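Putative deoxyribonuclease yjjV (Escherichia coli, PDB 1ZZM) is a putative TatD-type hydrolase that binds two divalent metal ions per subunit and probably acts on ester bonds, perhaps those of DNA. Local coordinates at residues T8-D13 with G34-P39; P15-D20 with N221-A226; A47-L52 with L59-G64; T153-G158 with T254-P259; L202-D207 with Q246-N251. All coordinates share one frame; numbering follows the deposited sequence.

All five contacts belong to one TIM-barrel-like domain. Contact 1, its centre about 8 Å from the chain centre, carries two zinc ligands on the loop after strand 5-7. Contact 2, about 9 Å from it between centres, joins that loop to the one before helix 226-236, and its segments alternate with those of contact 1 along the chain. Contact 3, its centre also about 9 Å from that of contact 1, follows in series and uses strand 59-63, neighbour of strand 33-39. Contacts 4 and 5, centres about 8 Å apart, share helix 241-256, contact 5 being nested within the loop closed by contact 4. Contacts 1, 4 and 5 thus bring His9, His11, His157 and Asp207 to the zinc centre.

Contact 1 (T8-D13 with G34-P39); sequences THCHFD and GKIIVP. With ZN (zinc ion), chain B.
Pro39 sets its CG over one face of the His9 imidazole, 3.8 Å from the ring centroid and 14° off the ring normal, a CH-pi contact in which the two side chains cross at about a right angle. His9 also stacks with His157. The His11 ring is approached at its edge, in plane, by a water that accepts from ND1 at 2.8 Å and donates to Asp13 OD1 and, at 2.7 Å, to Pro39 O. Held by three partners, the water steadies ND1 while the zinc holds NE2, and together they set the ring's rotation. At the edge of the Phe12 ring, in plane, lies Cys10 SG, a place that suits the small thiol of cysteine.

Both histidines bind one zinc ion, His9 NE2 at 2.1 Å and His11 NE2 at 2.0 Å, and Glu97 and Asp207 belong to the same site. Two histidines one residue apart, just beyond the first strand of a TIM barrel, form the HxH signature of metallo-dependent hydrolases. With CG anti to the backbone N (chi1 -166°), the His9 ring is carried over Pro39 and still reaches the zinc.

Between the two histidines, Cys10 ties the loop to the strand: its N donates to Ile37 O at 3.0 Å in a nearly straight bond (160°), while Cys10 O receives a CA-H...O contact from Val38. Cys10 CB is pressed against Ile36 CG2 at 3.3 Å, tighter than usual. Farther on, Phe12 CB packs on Val38 CG2 at 3.8 Å. Asp13 turns its other oxygen, OD2, to a salt bridge with Arg48.

Contact 2 (P15-D20 with N221-A226); sequences PPFSGD and NRPEQA
Phe17 and Arg222 are the residues whose CA atoms come nearest, at 8.5 Å, so the backbones stand well apart and side chains bridge the gap. A cis peptide precedes Pro16, and a type II turn runs from Phe17 to Asp20, its third position taken by Gly19, whose backbone angles call for glycine. Across from it, Pro223 to Gln225 have helical backbone angles as the chain approaches helix 226-236.

Phe17 CE1 sits over the centre of one face of the Arg222 guanidinium, 3.9 Å from CZ. The two planes are 63° apart, so the ring turns its edge to the flat cation. Asn221 O meets the same edge, 3.3 Å from Phe17 CZ, and Pro223 CD packs 3.5 Å from CE1. That carbonyl of Asn221 is buried without a polar partner, and the slightly positive ring hydrogens may partly compensate.

These loops follow the first and last barrel strands, and they meet near the metal site, Phe17 about 6 Å from His11 between side chains. A bend at chi3 (61°) of Arg222 swings its NE to Glu224 OE2, a salt bridge of 2.8 Å close to the guanidinium plane. The arginine suits the spot by offering a flat face to Phe17 and N-H groups around its rim. A water accepts from NH1 at 3.0 Å and donates to Pro16 O and, at 2.6 Å, to Asp20 OD2, linking the segments where Asp20 and Arg222 make no direct salt bridge.

Contact 3 (A47-L52 with L59-G64); sequences ARVLAL and LYAALG
Val49 places CG1 anti to its backbone N (chi1 170°), which carries that methyl down from helix 46-55 to Ala61 CB, 3.6 Å away. Leu50 and Leu63 both keep CG beside the backbone N, with chi1 of -73° and -59°, and their chains converge and cross at about a right angle. Leu50 CD2 then rests against the fork of Leu63, 3.9 Å from both CD1 and CD2. At the other end Leu52 and Leu59 meet obliquely: the single methyl CD1 of Leu59 touches both CB and CD2 of Leu52, each at 3.9 Å.

The short helix and strand axes approach to 7.6 Å and run nearly antiparallel, as expected of the return step in the beta-alpha-beta crossover made by strand 33-39, helix 46-55 and strand 59-63. Alanine suits position 61 because its one methyl leaves room for the branched Val49 while the helix lies close. Leu59 and Leu63 extend the apolar surface on either side of Ala61, toward Leu52 and Leu50. Leu63 also touches Leu81 and Ala84 of helix 75-87, so it is wedged between two neighbouring helices of the outer layer. An alanine at Leu63 lacks both methyls, which would probably leave Leu50 CD2 without its partner and open a gap toward helix 75-87.

The side chains meet one another through hydrocarbon alone, so their fit here rests on shape and the exclusion of water, without directional bonds.

Contact 4 (T153-G158 with T254-P259); sequences TGVVHG and TLFNVP. With ZN (zinc ion), chain C.
Leu255, in the last turn of helix 241-256, spreads its two methyls along the start of strand 154-156. Its CG stands anti to the backbone N (chi1 -176°), which sends the fork straight at the strand. CD2 reaches Gly154 C at 3.6 Å and Val155 CB at 3.9 Å, while CD1 lies 3.8 Å from Gly154 CA. Glycine suits position 154 because its backbone angles would jam a CB against the preceding carbonyl. A serine in place of Leu255 would probably leave Gly154 and Val155 without their apolar cover and open a gap beside the strand.

Phe256 follows, its ring covered on one face by Leu255 CD2 and met at the edge by Val155 CG1, 3.9 Å from CZ. The side chains of Val155 and Phe256 cross at about a right angle. The ring also touches Val93, Ile131 and Leu203, consistent with a plug at the N-terminal end of the barrel. Asn257 breaks the helix with positive phi, and the chain ends at Pro259.

Farther along 153-158, toward the metal site, His157 NE2 binds a second zinc ion at 2.1 Å, with Glu97 and His133 as fellow ligands. A water is 2.0 Å from this zinc and also bound to the zinc of His9 and His11. One short segment therefore pairs opposite chemistries, an apolar foot closed by the C-terminal helix and a polar tip given over to metal.

Contact 5 (L202-D207 with Q246-N251); sequences LLLETD and QALLNN
Asn251 and Leu202 supply the hydrogen bond of this contact. ND2 of Asn251 donates to Leu202 O at 2.9 Å, almost straight at 171°. The acceptor lies in the amide plane of Asn251, and the donor arrives in the carbonyl plane, on a lone pair (135° at the oxygen). ND2 is also bonded to Leu199 O, so two carbonyls hold this amide against rotation. Asparagine suits the place because its short chain brings an N-H donor from the helix to a strand backbone.

Apolar contacts flank the bond. Leu248 CD2 presses on the Leu202 backbone, 3.4 Å from its O, and lies 3.9 Å from Leu202 CB. Its other methyl, CD1, faces Leu204 CB at 4.2 Å. Leucine suits 248 because its two methyls reach Leu202 and Leu204 at once. From the far side of the strand backbone, where its CB points away from the helix, Leu203 reaches round with CD2 to Asn251 CB, 3.7 Å away. The strand and helix 241-256 cross nearly perpendicularly, at 95°, with axes 7.3 Å apart. The helix thus lies across the start of the last barrel strand.

Beyond the strand, Glu205 and Asp207 turn to the metal centre. Glu205 OE2 accepts from His157 ND1, and its OE1 from Gly158 N, making it a second-shell residue that probably orients a zinc-binding imidazole, while Asp207 belongs to the site shared with His9 and His11. Leucines and one amide fix the strand's base to the helix, while the carboxylates just beyond it serve the metal centre.

Contact 1 (T8-D13 with G34-P39)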
# COMPACT_ATOMS: atom_id res chain seq x y z
N THR A 8 -3.07 -4.13 3.92
CA THR A 8 -2.32 -2.88 4.04
C THR A 8 -2.51 -1.86 2.92
O THR A 8 -1.83 -0.83 2.89
CB THR A 8 -0.82 -3.15 4.18
OG1 THR A 8 -0.35 -3.82 3.00
CG2 THR A 8 -0.58 -4.05 5.42
N HIS A 9 -3.47 -2.09 2.01
CA HIS A 9 -3.62 -1.11 0.93
C HIS A 9 -4.99 -1.30 0.26
O HIS A 9 -5.14 -2.13 -0.63
CB HIS A 9 -2.51 -1.33 -0.10
CG HIS A 9 -2.34 -0.20 -1.07
ND1 HIS A 9 -1.31 0.71 -0.99
CD2 HIS A 9 -3.06 0.14 -2.16
CE1 HIS A 9 -1.40 1.57 -1.99
NE2 HIS A 9 -2.46 1.25 -2.71
N CYS A 10 -5.99 -0.56 0.71
CA CYS A 10 -7.30 -0.65 0.11
C CYS A 10 -7.88 0.75 -0.01
O CYS A 10 -7.96 1.49 0.98
CB CYS A 10 -8.23 -1.53 0.97
SG CYS A 10 -9.95 -1.61 0.31
N HIS A 11 -8.29 1.13 -1.23
CA HIS A 11 -8.86 2.45 -1.47
C HIS A 11 -10.34 2.37 -1.10
O HIS A 11 -11.24 2.45 -1.94
CB HIS A 11 -8.67 2.82 -2.94
CG HIS A 11 -7.23 3.07 -3.29
ND1 HIS A 11 -6.59 4.24 -2.96
CD2 HIS A 11 -6.28 2.27 -3.82
CE1 HIS A 11 -5.31 4.15 -3.26
NE2 HIS A 11 -5.10 2.96 -3.78
N PHE A 12 -10.56 2.23 0.20
CA PHE A 12 -11.89 2.05 0.76
C PHE A 12 -12.83 3.25 0.70
O PHE A 12 -14.01 3.13 1.06
CB PHE A 12 -11.73 1.61 2.20
CG PHE A 12 -12.89 0.84 2.76
CD1 PHE A 12 -13.11 -0.47 2.39
CD2 PHE A 12 -13.76 1.44 3.69
CE1 PHE A 12 -14.18 -1.21 2.93
CE2 PHE A 12 -14.83 0.72 4.24
CZ PHE A 12 -15.05 -0.60 3.86
N ASP A 13 -12.33 4.41 0.25
CA ASP A 13 -13.16 5.60 0.14
C ASP A 13 -13.75 5.73 -1.27
O ASP A 13 -14.47 6.68 -1.57
CB ASP A 13 -12.36 6.87 0.49
CG ASP A 13 -11.08 7.02 -0.32
OD1 ASP A 13 -10.36 6.02 -0.50
OD2 ASP A 13 -10.81 8.16 -0.74
N GLY A 34 -9.20 -8.21 9.38
CA GLY A 34 -9.61 -7.42 10.53
C GLY A 34 -9.31 -5.94 10.56
O GLY A 34 -9.98 -5.19 11.29
N LYS A 35 -8.28 -5.52 9.82
CA LYS A 35 -7.92 -4.10 9.73
C LYS A 35 -7.58 -3.82 8.28
O LYS A 35 -7.12 -4.70 7.53
CB LYS A 35 -6.71 -3.77 10.62
CG LYS A 35 -7.05 -3.87 12.12
CD LYS A 35 -5.89 -3.55 13.00
CE LYS A 35 -6.39 -3.35 14.42
NZ LYS A 35 -7.20 -4.50 14.89
N ILE A 36 -7.79 -2.57 7.87
CA ILE A 36 -7.51 -2.17 6.51
C ILE A 36 -6.86 -0.78 6.54
O ILE A 36 -7.35 0.10 7.24
CB ILE A 36 -8.84 -2.08 5.72
CG1 ILE A 36 -9.51 -3.46 5.71
CG2 ILE A 36 -8.58 -1.56 4.29
CD1 ILE A 36 -10.88 -3.50 5.04
N ILE A 37 -5.77 -0.60 5.81
CA ILE A 37 -5.11 0.70 5.74
C ILE A 37 -5.56 1.36 4.43
O ILE A 37 -5.45 0.73 3.35
CB ILE A 37 -3.57 0.55 5.72
CG1 ILE A 37 -3.08 -0.05 7.04
CG2 ILE A 37 -2.91 1.90 5.53
CD1 ILE A 37 -3.56 -1.45 7.28
N VAL A 38 -6.08 2.58 4.55
CA VAL A 38 -6.64 3.36 3.44
C VAL A 38 -5.73 4.52 3.06
O VAL A 38 -5.66 5.52 3.77
CB VAL A 38 -8.03 3.96 3.84
CG1 VAL A 38 -8.68 4.65 2.65
CG2 VAL A 38 -8.93 2.86 4.41
N PRO A 39 -5.00 4.40 1.94
CA PRO A 39 -4.12 5.50 1.55
C PRO A 39 -4.86 6.50 0.67
O PRO A 39 -5.61 6.11 -0.24
CB PRO A 39 -2.99 4.78 0.81
CG PRO A 39 -3.65 3.58 0.21
CD PRO A 39 -4.81 3.21 1.10
ZN ZN B . -3.28 2.30 -4.32
O HOH W 1 -8.00 6.20 -1.59
O HOH W 2 -2.75 2.50 -6.26

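Contact 2 (P15-D20 with N221-A226)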
# COMPACT_ATOMS: atom_id res chain seq x y z
N PRO A 15 -15.77 3.72 -4.77
CA PRO A 15 -16.82 2.72 -5.04
C PRO A 15 -16.10 1.38 -5.24
O PRO A 15 -14.99 1.35 -5.79
CB PRO A 15 -17.44 3.20 -6.37
CG PRO A 15 -17.11 4.68 -6.43
CD PRO A 15 -15.70 4.73 -5.85
N PRO A 16 -16.74 0.25 -4.92
CA PRO A 16 -18.09 0.03 -4.40
C PRO A 16 -18.24 0.15 -2.88
O PRO A 16 -19.34 -0.08 -2.35
CB PRO A 16 -18.39 -1.39 -4.88
CG PRO A 16 -17.08 -2.08 -4.64
CD PRO A 16 -16.05 -1.03 -5.16
N PHE A 17 -17.18 0.54 -2.17
CA PHE A 17 -17.26 0.60 -0.70
C PHE A 17 -17.91 1.85 -0.13
O PHE A 17 -18.50 1.82 0.97
CB PHE A 17 -15.84 0.44 -0.11
CG PHE A 17 -15.01 -0.57 -0.85
CD1 PHE A 17 -15.35 -1.92 -0.83
CD2 PHE A 17 -13.95 -0.15 -1.65
CE1 PHE A 17 -14.65 -2.84 -1.60
CE2 PHE A 17 -13.23 -1.07 -2.42
CZ PHE A 17 -13.58 -2.42 -2.41
N SER A 18 -17.79 2.95 -0.86
CA SER A 18 -18.32 4.23 -0.42
C SER A 18 -19.83 4.08 -0.29
O SER A 18 -20.49 3.67 -1.24
CB SER A 18 -17.99 5.31 -1.45
OG SER A 18 -18.46 6.57 -0.99
N GLY A 19 -20.36 4.40 0.89
CA GLY A 19 -21.79 4.28 1.12
C GLY A 19 -22.24 2.88 1.49
O GLY A 19 -23.42 2.65 1.75
N ASP A 20 -21.31 1.93 1.49
CA ASP A 20 -21.63 0.54 1.82
C ASP A 20 -20.56 0.02 2.77
O ASP A 20 -20.24 -1.17 2.77
CB ASP A 20 -21.65 -0.33 0.54
CG ASP A 20 -22.14 -1.77 0.80
OD1 ASP A 20 -23.12 -1.93 1.57
OD2 ASP A 20 -21.57 -2.73 0.23
N ASN A 221 -12.35 -5.40 -7.19
CA ASN A 221 -11.62 -6.20 -6.22
C ASN A 221 -12.16 -5.72 -4.87
O ASN A 221 -12.67 -4.61 -4.75
CB ASN A 221 -10.11 -5.91 -6.33
CG ASN A 221 -9.27 -6.96 -5.64
OD1 ASN A 221 -9.77 -7.99 -5.24
ND2 ASN A 221 -7.96 -6.71 -5.52
N ARG A 222 -12.05 -6.55 -3.84
CA ARG A 222 -12.56 -6.20 -2.52
C ARG A 222 -11.53 -6.66 -1.49
O ARG A 222 -10.79 -7.60 -1.73
CB ARG A 222 -13.92 -6.90 -2.29
CG ARG A 222 -14.99 -6.55 -3.31
CD ARG A 222 -16.35 -7.12 -2.86
NE ARG A 222 -16.77 -6.57 -1.58
CZ ARG A 222 -17.50 -5.47 -1.44
NH1 ARG A 222 -17.91 -4.82 -2.51
NH2 ARG A 222 -17.80 -4.99 -0.23
N PRO A 223 -11.46 -5.99 -0.33
CA PRO A 223 -10.47 -6.37 0.68
C PRO A 223 -10.52 -7.80 1.19
O PRO A 223 -9.48 -8.34 1.57
CB PRO A 223 -10.66 -5.32 1.79
CG PRO A 223 -12.14 -4.95 1.63
CD PRO A 223 -12.31 -4.87 0.13
N GLU A 224 -11.68 -8.45 1.16
CA GLU A 224 -11.73 -9.83 1.62
C GLU A 224 -10.86 -10.72 0.72
O GLU A 224 -10.50 -11.82 1.12
CB GLU A 224 -13.18 -10.39 1.66
CG GLU A 224 -13.95 -10.16 0.39
CD GLU A 224 -14.67 -8.84 0.38
OE1 GLU A 224 -14.12 -7.84 0.91
OE2 GLU A 224 -15.79 -8.77 -0.16
N GLN A 225 -10.54 -10.24 -0.47
CA GLN A 225 -9.72 -11.02 -1.39
C GLN A 225 -8.30 -11.16 -0.85
O GLN A 225 -7.53 -11.94 -1.38
CB GLN A 225 -9.72 -10.39 -2.80
CG GLN A 225 -11.08 -10.54 -3.54
CD GLN A 225 -11.31 -11.95 -4.01
OE1 GLN A 225 -11.40 -12.87 -3.20
NE2 GLN A 225 -11.36 -12.15 -5.32
N ALA A 226 -7.97 -10.42 0.21
CA ALA A 226 -6.64 -10.56 0.79
C ALA A 226 -6.47 -12.01 1.28
O ALA A 226 -5.37 -12.55 1.25
CB ALA A 226 -6.44 -9.59 1.95
O HOH W 3 -19.81 -2.62 -1.72

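Contact 3 (A47-L52 with L59-G64)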
# COMPACT_ATOMS: atom_id res chain seq x y z
N ALA A 47 -10.19 14.63 3.81
CA ALA A 47 -11.26 14.62 4.78
C ALA A 47 -12.00 13.30 4.86
O ALA A 47 -12.23 12.81 5.94
CB ALA A 47 -12.26 15.76 4.48
N ARG A 48 -12.39 12.74 3.72
CA ARG A 48 -13.12 11.49 3.75
C ARG A 48 -12.28 10.28 4.23
O ARG A 48 -12.82 9.34 4.83
CB ARG A 48 -13.74 11.24 2.37
CG ARG A 48 -12.79 10.78 1.28
CD ARG A 48 -13.57 10.75 -0.06
NE ARG A 48 -12.83 10.04 -1.11
CZ ARG A 48 -13.27 9.88 -2.35
NH1 ARG A 48 -14.44 10.41 -2.72
NH2 ARG A 48 -12.58 9.15 -3.21
N VAL A 49 -10.98 10.30 3.96
CA VAL A 49 -10.11 9.22 4.40
C VAL A 49 -9.91 9.36 5.92
O VAL A 49 -9.98 8.38 6.65
CB VAL A 49 -8.76 9.24 3.63
CG1 VAL A 49 -7.70 8.25 4.26
CG2 VAL A 49 -9.02 8.84 2.19
N LEU A 50 -9.73 10.59 6.38
CA LEU A 50 -9.56 10.81 7.82
C LEU A 50 -10.85 10.42 8.54
O LEU A 50 -10.80 9.83 9.61
CB LEU A 50 -9.22 12.27 8.14
CG LEU A 50 -7.80 12.76 7.79
CD1 LEU A 50 -7.57 14.11 8.45
CD2 LEU A 50 -6.74 11.79 8.32
N ALA A 51 -12.00 10.75 7.95
CA ALA A 51 -13.29 10.41 8.58
C ALA A 51 -13.43 8.89 8.68
O ALA A 51 -13.90 8.40 9.70
CB ALA A 51 -14.47 10.98 7.79
N LEU A 52 -13.02 8.16 7.65
CA LEU A 52 -13.10 6.70 7.70
C LEU A 52 -12.28 6.19 8.88
O LEU A 52 -12.75 5.36 9.66
CB LEU A 52 -12.54 6.07 6.41
CG LEU A 52 -13.43 6.08 5.16
CD1 LEU A 52 -12.68 5.42 3.96
CD2 LEU A 52 -14.71 5.30 5.52
N LEU A 59 -10.36 0.70 10.38
CA LEU A 59 -9.68 1.44 9.34
C LEU A 59 -8.60 2.41 9.80
O LEU A 59 -8.77 3.18 10.73
CB LEU A 59 -10.72 2.20 8.50
CG LEU A 59 -11.86 1.37 7.91
CD1 LEU A 59 -12.89 2.32 7.23
CD2 LEU A 59 -11.26 0.39 6.87
N TYR A 60 -7.48 2.37 9.11
CA TYR A 60 -6.38 3.24 9.44
C TYR A 60 -6.12 4.00 8.17
O TYR A 60 -6.51 3.54 7.07
CB TYR A 60 -5.17 2.41 9.84
CG TYR A 60 -5.29 1.86 11.25
CD1 TYR A 60 -4.61 2.47 12.30
CD2 TYR A 60 -6.13 0.78 11.54
CE1 TYR A 60 -4.74 2.02 13.61
CE2 TYR A 60 -6.26 0.31 12.86
CZ TYR A 60 -5.57 0.95 13.89
OH TYR A 60 -5.69 0.54 15.20
N ALA A 61 -5.43 5.12 8.29
CA ALA A 61 -5.22 5.95 7.10
C ALA A 61 -3.79 6.36 6.81
O ALA A 61 -2.93 6.30 7.68
CB ALA A 61 -6.07 7.21 7.25
N ALA A 62 -3.57 6.78 5.55
CA ALA A 62 -2.32 7.36 5.09
C ALA A 62 -2.80 8.56 4.24
O ALA A 62 -3.86 8.48 3.58
CB ALA A 62 -1.52 6.38 4.25
N LEU A 63 -2.07 9.67 4.31
CA LEU A 63 -2.39 10.88 3.55
C LEU A 63 -1.20 11.15 2.65
O LEU A 63 -0.02 11.04 3.05
CB LEU A 63 -2.59 12.08 4.48
CG LEU A 63 -3.68 11.94 5.53
CD1 LEU A 63 -3.73 13.23 6.38
CD2 LEU A 63 -5.03 11.68 4.83
N GLY A 64 -1.51 11.51 1.41
CA GLY A 64 -0.46 11.75 0.46
C GLY A 64 -1.11 12.02 -0.89
O GLY A 64 -2.34 11.88 -1.06

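Contact 4 (T153-G158 with T254-P259)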
# COMPACT_ATOMS: atom_id res chain seq x y z
N THR A 153 11.36 4.08 6.70
CA THR A 153 11.16 3.48 5.39
C THR A 153 9.69 3.37 4.98
O THR A 153 9.00 4.39 4.99
CB THR A 153 11.93 2.12 5.22
OG1 THR A 153 11.40 1.13 6.12
CG2 THR A 153 13.44 2.36 5.49
N GLY A 154 9.24 2.18 4.60
CA GLY A 154 7.88 2.02 4.12
C GLY A 154 7.69 0.73 3.35
O GLY A 154 8.43 -0.24 3.55
N VAL A 155 6.69 0.71 2.47
CA VAL A 155 6.36 -0.46 1.67
C VAL A 155 6.21 -0.05 0.20
O VAL A 155 5.66 1.02 -0.10
CB VAL A 155 4.99 -1.13 2.13
CG1 VAL A 155 3.87 -0.08 2.21
CG2 VAL A 155 4.59 -2.24 1.15
N VAL A 156 6.74 -0.86 -0.71
CA VAL A 156 6.51 -0.61 -2.13
C VAL A 156 5.31 -1.52 -2.37
O VAL A 156 5.43 -2.75 -2.45
CB VAL A 156 7.68 -1.03 -3.01
CG1 VAL A 156 7.25 -0.87 -4.51
CG2 VAL A 156 8.86 -0.09 -2.72
N HIS A 157 4.13 -0.93 -2.46
CA HIS A 157 2.91 -1.73 -2.59
C HIS A 157 2.68 -2.36 -3.97
O HIS A 157 3.29 -1.94 -4.97
CB HIS A 157 1.71 -0.85 -2.21
CG HIS A 157 0.86 -0.44 -3.37
ND1 HIS A 157 -0.10 -1.27 -3.92
CD2 HIS A 157 0.87 0.69 -4.13
CE1 HIS A 157 -0.64 -0.66 -4.97
NE2 HIS A 157 -0.07 0.52 -5.12
N GLY A 158 1.84 -3.39 -4.00
CA GLY A 158 1.45 -4.06 -5.24
C GLY A 158 2.62 -4.36 -6.14
O GLY A 158 2.52 -4.24 -7.34
N THR A 254 5.32 -3.92 12.72
CA THR A 254 6.65 -3.32 12.79
C THR A 254 6.79 -2.08 11.92
O THR A 254 7.43 -1.10 12.30
CB THR A 254 7.73 -4.35 12.42
OG1 THR A 254 7.65 -5.46 13.33
CG2 THR A 254 9.10 -3.72 12.52
N LEU A 255 6.15 -2.11 10.76
CA LEU A 255 6.23 -0.98 9.86
C LEU A 255 5.30 0.18 10.21
O LEU A 255 5.75 1.32 10.24
CB LEU A 255 5.93 -1.44 8.42
CG LEU A 255 6.10 -0.32 7.37
CD1 LEU A 255 7.56 0.10 7.37
CD2 LEU A 255 5.68 -0.80 5.96
N PHE A 256 4.03 -0.12 10.50
CA PHE A 256 2.98 0.88 10.78
C PHE A 256 2.50 1.05 12.21
O PHE A 256 1.89 2.08 12.55
CB PHE A 256 1.72 0.55 9.98
CG PHE A 256 1.92 0.47 8.52
CD1 PHE A 256 2.16 1.62 7.77
CD2 PHE A 256 1.81 -0.76 7.85
CE1 PHE A 256 2.29 1.56 6.41
CE2 PHE A 256 1.94 -0.83 6.48
CZ PHE A 256 2.17 0.33 5.75
N ASN A 257 2.72 0.02 13.02
CA ASN A 257 2.24 -0.01 14.41
C ASN A 257 0.71 -0.24 14.40
O ASN A 257 -0.04 0.37 15.17
CB ASN A 257 2.60 1.28 15.16
CG ASN A 257 2.75 1.06 16.67
OD1 ASN A 257 3.28 0.04 17.11
ND2 ASN A 257 2.30 2.02 17.46
N VAL A 258 0.26 -1.13 13.51
CA VAL A 258 -1.15 -1.49 13.38
C VAL A 258 -1.27 -2.96 13.84
O VAL A 258 -0.81 -3.86 13.14
CB VAL A 258 -1.63 -1.38 11.91
CG1 VAL A 258 -3.02 -1.99 11.74
CG2 VAL A 258 -1.66 0.09 11.49
N PRO A 259 -1.91 -3.20 15.01
CA PRO A 259 -2.12 -4.52 15.65
C PRO A 259 -3.06 -5.50 14.93
O PRO A 259 -2.67 -6.68 14.73
CB PRO A 259 -2.67 -4.14 17.02
CG PRO A 259 -3.57 -2.99 16.67
CD PRO A 259 -2.69 -2.16 15.71
OXT PRO A 259 -4.18 -5.08 14.60
ZN ZN C . -0.76 2.07 -6.35
O HOH W 2 -2.75 2.50 -6.26
O HOH W 4 -1.47 0.48 -8.03

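Contact 5 (L202-D207 with Q246-N251)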
# COMPACT_ATOMS: atom_id res chain seq x y z
N LEU A 202 7.58 -9.10 3.68
CA LEU A 202 6.27 -9.10 3.03
C LEU A 202 5.07 -8.52 3.79
O LEU A 202 4.95 -8.69 4.99
CB LEU A 202 5.91 -10.54 2.66
CG LEU A 202 6.98 -11.34 1.91
CD1 LEU A 202 6.42 -12.73 1.54
CD2 LEU A 202 7.43 -10.59 0.65
N LEU A 203 4.21 -7.81 3.06
CA LEU A 203 2.97 -7.30 3.64
C LEU A 203 1.87 -7.81 2.71
O LEU A 203 2.11 -8.04 1.51
CB LEU A 203 2.91 -5.77 3.66
CG LEU A 203 3.89 -5.08 4.61
CD1 LEU A 203 3.58 -3.56 4.60
CD2 LEU A 203 3.74 -5.62 5.99
N LEU A 204 0.67 -7.96 3.26
CA LEU A 204 -0.47 -8.44 2.46
C LEU A 204 -1.36 -7.25 2.05
O LEU A 204 -1.52 -6.31 2.80
CB LEU A 204 -1.29 -9.42 3.29
CG LEU A 204 -2.34 -10.25 2.55
CD1 LEU A 204 -1.61 -11.26 1.63
CD2 LEU A 204 -3.18 -11.02 3.59
N GLU A 205 -1.94 -7.30 0.86
CA GLU A 205 -2.80 -6.19 0.42
C GLU A 205 -3.67 -6.64 -0.73
O GLU A 205 -3.51 -7.76 -1.21
CB GLU A 205 -1.97 -5.02 -0.11
CG GLU A 205 -1.30 -5.37 -1.44
CD GLU A 205 -0.54 -4.22 -2.06
OE1 GLU A 205 0.49 -3.82 -1.51
OE2 GLU A 205 -0.97 -3.73 -3.12
N THR A 206 -4.57 -5.75 -1.16
CA THR A 206 -5.40 -6.00 -2.35
C THR A 206 -5.35 -4.87 -3.40
O THR A 206 -5.49 -5.13 -4.60
CB THR A 206 -6.92 -6.16 -2.06
OG1 THR A 206 -7.41 -4.96 -1.44
CG2 THR A 206 -7.20 -7.41 -1.18
N ASP A 207 -5.16 -3.64 -2.94
CA ASP A 207 -5.24 -2.44 -3.77
C ASP A 207 -6.70 -2.35 -4.29
O ASP A 207 -6.97 -1.73 -5.32
CB ASP A 207 -4.26 -2.41 -4.97
CG ASP A 207 -4.14 -1.00 -5.60
OD1 ASP A 207 -4.49 -0.00 -4.93
OD2 ASP A 207 -3.67 -0.86 -6.74
N GLN A 246 1.29 -15.21 10.64
CA GLN A 246 1.83 -14.46 11.77
C GLN A 246 2.91 -13.47 11.33
O GLN A 246 3.02 -12.38 11.89
CB GLN A 246 2.44 -15.38 12.84
CG GLN A 246 2.87 -14.58 14.07
CD GLN A 246 1.71 -13.80 14.68
OE1 GLN A 246 0.72 -14.38 15.15
NE2 GLN A 246 1.81 -12.47 14.65
N ALA A 247 3.70 -13.84 10.34
CA ALA A 247 4.74 -12.94 9.88
C ALA A 247 4.14 -11.67 9.24
O ALA A 247 4.58 -10.54 9.51
CB ALA A 247 5.63 -13.64 8.91
N LEU A 248 3.15 -11.86 8.38
CA LEU A 248 2.53 -10.72 7.73
C LEU A 248 1.97 -9.78 8.80
O LEU A 248 2.14 -8.56 8.68
CB LEU A 248 1.41 -11.18 6.79
CG LEU A 248 1.88 -12.04 5.62
CD1 LEU A 248 0.70 -12.74 5.03
CD2 LEU A 248 2.62 -11.16 4.57
N LEU A 249 1.34 -10.33 9.84
CA LEU A 249 0.81 -9.47 10.90
C LEU A 249 1.94 -8.76 11.61
O LEU A 249 1.87 -7.56 11.83
CB LEU A 249 -0.05 -10.26 11.93
CG LEU A 249 -1.40 -10.79 11.44
CD1 LEU A 249 -2.02 -11.66 12.52
CD2 LEU A 249 -2.37 -9.64 11.09
N ASN A 250 3.00 -9.48 11.96
CA ASN A 250 4.13 -8.85 12.67
C ASN A 250 4.84 -7.76 11.85
O ASN A 250 5.23 -6.72 12.37
CB ASN A 250 5.17 -9.89 13.08
CG ASN A 250 4.67 -10.84 14.16
OD1 ASN A 250 3.61 -10.62 14.76
ND2 ASN A 250 5.44 -11.89 14.42
N ASN A 251 5.00 -8.03 10.56
CA ASN A 251 5.64 -7.12 9.62
C ASN A 251 4.85 -5.82 9.54
O ASN A 251 5.43 -4.71 9.55
CB ASN A 251 5.70 -7.77 8.24
CG ASN A 251 6.63 -8.99 8.20
OD1 ASN A 251 7.37 -9.26 9.16
ND2 ASN A 251 6.62 -9.71 7.08